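PDB 4EVQ: putative ABC transporter subunit, substrate-binding component from Rhodopseudomonas palustris, which binds 4-hydroxybenzoate and probably delivers it, and related aromatic acids derived from lignin, to an ABC transporter for uptake. Local coordinates for residues Pro191-Gln196 / Ala219-Lys224. Sequence-based numbering, arbitrary orientation. Where two conformers were deposited one is given.
Sequences PDVEFQ and ALKFIK. With SO4 (sulfate ion), chain F.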
ATOM      1  N   PRO A 191       5.407   5.405  16.144  1.00  9.64           N
ATOM      2  CA  PRO A 191       4.170   5.943  15.584  1.00 10.32           C
ATOM      3  C   PRO A 191       3.577   7.052  16.467  1.00  9.82           C
ATOM      4  O   PRO A 191       2.396   7.014  16.788  1.00 11.84           O
ATOM      5  CB  PRO A 191       3.283   4.743  15.614  1.00 13.48           C
ATOM      6  CG  PRO A 191       3.666   4.057  16.900  1.00 13.91           C
ATOM      7  CD  PRO A 191       5.136   4.298  17.088  1.00 11.10           C
ATOM      8  N   ASP A 192       4.386   8.036  16.835  1.00  9.09           N
ATOM      9  CA  ASP A 192       3.885   9.124  17.673  1.00  9.53           C
ATOM     10  C   ASP A 192       2.826   9.931  16.934  1.00  9.10           C
ATOM     11  O   ASP A 192       2.889  10.101  15.700  1.00  9.64           O
ATOM     12  CB  ASP A 192       5.071   9.982  18.121  1.00 12.78           C
ATOM     13  CG  ASP A 192       4.749  10.872  19.304  1.00 19.13           C
ATOM     14  OD1 ASP A 192       4.755  10.378  20.421  1.00 23.93           O
ATOM     15  OD2 ASP A 192       4.507  12.056  19.134  1.00 21.43           O
ATOM     16  N   VAL A 193       1.879  10.478  17.681  1.00  9.42           N
ATOM     17  CA  VAL A 193       0.806  11.274  17.120  1.00 10.70           C
ATOM     18  C   VAL A 193       0.665  12.640  17.801  1.00 10.22           C
ATOM     19  O   VAL A 193      -0.393  13.257  17.781  1.00 11.98           O
ATOM     20  CB  VAL A 193      -0.500  10.537  17.104  1.00 12.01           C
ATOM     21  CG1 VAL A 193      -0.384   9.272  16.275  1.00 13.23           C
ATOM     22  CG2 VAL A 193      -0.946  10.120  18.520  1.00 13.34           C
ATOM     23  N   GLU A 194       1.770  13.135  18.315  1.00 10.92           N
ATOM     24  CA  GLU A 194       1.796  14.519  18.828  1.00 12.17           C
ATOM     25  C   GLU A 194       2.243  15.401  17.698  1.00 11.20           C
ATOM     26  O   GLU A 194       3.420  15.418  17.334  1.00 12.42           O
ATOM     27  CB  GLU A 194       2.739  14.661  20.019  1.00 15.78           C
ATOM     28  CG  GLU A 194       2.282  13.950  21.240  1.00 19.06           C
ATOM     29  CD  GLU A 194       0.917  14.434  21.704  1.00 24.13           C
ATOM     30  OE1 GLU A 194       0.610  15.631  21.585  1.00 23.96           O
ATOM     31  OE2 GLU A 194       0.148  13.573  22.176  1.00 28.96           O
ATOM     32  N   PHE A 195       1.274  16.102  17.124  1.00  8.94           N
ATOM     33  CA  PHE A 195       1.500  16.847  15.915  1.00  8.13           C
ATOM     34  C   PHE A 195       1.489  18.363  16.056  1.00  9.33           C
ATOM     35  O   PHE A 195       1.808  19.093  15.099  1.00  9.61           O
ATOM     36  CB  PHE A 195       0.413  16.485  14.899  1.00  8.91           C
ATOM     37  CG  PHE A 195       0.383  15.020  14.489  1.00  8.67           C
ATOM     38  CD1 PHE A 195       1.491  14.395  13.972  1.00  8.50           C
ATOM     39  CD2 PHE A 195      -0.768  14.294  14.615  1.00  8.79           C
ATOM     40  CE1 PHE A 195       1.436  13.052  13.544  1.00 10.48           C
ATOM     41  CE2 PHE A 195      -0.839  12.961  14.203  1.00  9.74           C
ATOM     42  CZ  PHE A 195       0.263  12.366  13.662  1.00 10.22           C
ATOM     43  N   GLN A 196       1.082  18.872  17.209  0.55 10.08           N
ATOM     44  CA  GLN A 196       0.863  20.324  17.300  0.55 10.37           C
ATOM     45  C   GLN A 196       2.124  21.137  17.052  0.55  9.59           C
ATOM     46  O   GLN A 196       2.068  22.171  16.401  0.55 10.05           O
ATOM     47  CB  GLN A 196       0.245  20.681  18.650  0.55 13.32           C
ATOM     48  CG  GLN A 196      -1.212  20.281  18.787  0.55 17.45           C
ATOM     49  CD  GLN A 196      -1.817  20.815  20.061  0.55 22.26           C
ATOM     50  OE1 GLN A 196      -1.220  21.674  20.726  0.55 25.03           O
ATOM     51  NE2 GLN A 196      -3.008  20.326  20.411  0.55 24.98           N
ATOM     52  N   ALA A 219      -3.202   8.883  10.955  1.00  8.89           N
ATOM     53  CA  ALA A 219      -3.666   9.775   9.886  1.00  8.80           C
ATOM     54  C   ALA A 219      -4.958  10.477  10.270  1.00  8.48           C
ATOM     55  O   ALA A 219      -5.099  11.664  10.010  1.00  8.40           O
ATOM     56  CB  ALA A 219      -3.853   9.016   8.562  1.00  9.78           C
ATOM     57  N   LEU A 220      -5.885   9.774  10.883  1.00  9.12           N
ATOM     58  CA  LEU A 220      -7.114  10.412  11.364  1.00  8.42           C
ATOM     59  C   LEU A 220      -6.788  11.555  12.314  1.00  8.18           C
ATOM     60  O   LEU A 220      -7.332  12.669  12.197  1.00  9.24           O
ATOM     61  CB  LEU A 220      -8.010   9.365  12.027  1.00  9.21           C
ATOM     62  CG  LEU A 220      -9.278   9.931  12.684  1.00  9.89           C
ATOM     63  CD1 LEU A 220     -10.162  10.683  11.688  1.00 11.25           C
ATOM     64  CD2 LEU A 220     -10.045   8.785  13.339  1.00 11.14           C
ATOM     65  N   LYS A 221      -5.922  11.308  13.271  1.00  8.61           N
ATOM     66  CA  LYS A 221      -5.562  12.325  14.226  1.00  8.88           C
ATOM     67  C   LYS A 221      -4.871  13.475  13.559  1.00  8.61           C
ATOM     68  O   LYS A 221      -5.152  14.635  13.881  1.00 10.28           O
ATOM     69  CB  LYS A 221      -4.746  11.738  15.370  1.00 10.25           C
ATOM     70  CG  LYS A 221      -4.541  12.751  16.519  1.00 13.02           C
ATOM     71  CD  LYS A 221      -3.888  12.057  17.675  1.00 15.22           C
ATOM     72  CE  LYS A 221      -3.812  13.007  18.883  1.00 16.82           C
ATOM     73  NZ  LYS A 221      -2.947  14.162  18.567  1.00 16.48           N
ATOM     74  N   PHE A 222      -3.999  13.214  12.615  1.00  9.15           N
ATOM     75  CA  PHE A 222      -3.303  14.269  11.891  1.00  8.68           C
ATOM     76  C   PHE A 222      -4.312  15.141  11.181  1.00  8.83           C
ATOM     77  O   PHE A 222      -4.225  16.378  11.218  1.00  9.13           O
ATOM     78  CB  PHE A 222      -2.273  13.708  10.903  1.00  9.49           C
ATOM     79  CG  PHE A 222      -1.508  14.778  10.228  1.00  8.89           C
ATOM     80  CD1 PHE A 222      -0.429  15.367  10.850  1.00  9.32           C
ATOM     81  CD2 PHE A 222      -1.882  15.232   8.986  1.00  9.96           C
ATOM     82  CE1 PHE A 222       0.260  16.442  10.252  1.00 10.16           C
ATOM     83  CE2 PHE A 222      -1.204  16.288   8.389  1.00 10.33           C
ATOM     84  CZ  PHE A 222      -0.135  16.872   9.008  1.00 10.44           C
ATOM     85  N   ILE A 223      -5.255  14.555  10.486  1.00  8.32           N
ATOM     86  CA  ILE A 223      -6.264  15.310   9.741  1.00  9.48           C
ATOM     87  C   ILE A 223      -7.046  16.212  10.680  1.00  8.74           C
ATOM     88  O   ILE A 223      -7.265  17.382  10.386  1.00 10.33           O
ATOM     89  CB  ILE A 223      -7.205  14.334   8.987  1.00  9.45           C
ATOM     90  CG1 ILE A 223      -6.449  13.692   7.820  1.00  9.80           C
ATOM     91  CG2 ILE A 223      -8.499  15.018   8.537  1.00  9.45           C
ATOM     92  CD1 ILE A 223      -7.182  12.547   7.243  1.00 12.02           C
ATOM     93  N   LYS A 224      -7.482  15.664  11.810  0.51  9.42           N
ATOM     94  CA  LYS A 224      -8.243  16.426  12.807  0.51 10.47           C
ATOM     95  C   LYS A 224      -7.410  17.572  13.336  0.51 11.21           C
ATOM     96  O   LYS A 224      -7.878  18.740  13.380  0.51 12.21           O
ATOM     97  CB  LYS A 224      -8.678  15.488  13.934  0.51 12.91           C
ATOM     98  CG  LYS A 224      -9.769  14.524  13.476  0.51 15.10           C
ATOM     99  CD  LYS A 224     -10.462  13.699  14.568  0.51 18.20           C
ATOM    100  CE  LYS A 224     -11.792  13.112  13.961  0.51 20.97           C
ATOM    101  NZ  LYS A 224     -12.720  12.316  14.837  0.51 23.54           N
TER
HETATM  102  S   SO4 F 404     -12.140  15.584  17.603  0.72 36.32           S
HETATM  103  O1  SO4 F 404     -12.786  16.190  18.765  0.72 36.72           O
HETATM  104  O2  SO4 F 404     -10.876  14.947  17.956  0.72 36.07           O
HETATM  105  O3  SO4 F 404     -11.828  16.620  16.612  0.72 37.87           O
HETATM  106  O4  SO4 F 404     -13.018  14.608  16.945  0.72 35.63           O
HETATM  107  O   HOH W   1      -2.121  15.811  20.761  1.00 41.32           O
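An edge-to-face pair of phenylalanines and a lysine-to-backbone hydrogen bond join segment 191-196, in the loop that leads from strand 181-188 to helix 196-205, to helix 217-228. The rings are Phe-195 and Phe-222. Their planes stand at 88°, with centroids 5.1 Å apart. Phe-222 CD1 points at the centre of the Phe-195 ring, 3.7 Å above its plane. Phe-222 CB lies over the same face and makes a CH-pi contact. With CG of Phe-222 anti to the backbone N (chi1 -176°), its ring lies beside Phe-195; chi2 then sets the edge toward the face. On the opposite face, the Phe-195 ring rests on the carbonyl carbon of Val-193, from its own loop. Phe-214 meets both rings and extends the aromatic cluster. Were Phe-195 an alanine, the edge of Phe-222 would probably lose the face it points at, and a gap would be likely between loop and helix.

Lys-221 spans the more exposed margin. Its chain runs extended and bends only at chi4, which brings Lys-221 NZ to Val-193 O at 2.8 Å, a hydrogen bond. The C=O...N angle is 160°. On the way, Lys-221 CD packs against Val-193 CG2 at 3.6 Å. NZ also forms a salt bridge with Asp-225, and a water links it to Glu-194 OE1. Asp-192 OD2 accepts from Glu-194 N at 3.1 Å, an Asx turn within the loop. Strand 181-188 and the helices belong to the alpha/beta lobe built on the seven-stranded sheet, one of the two lobes of a periplasmic binding protein of the leucine-binding family.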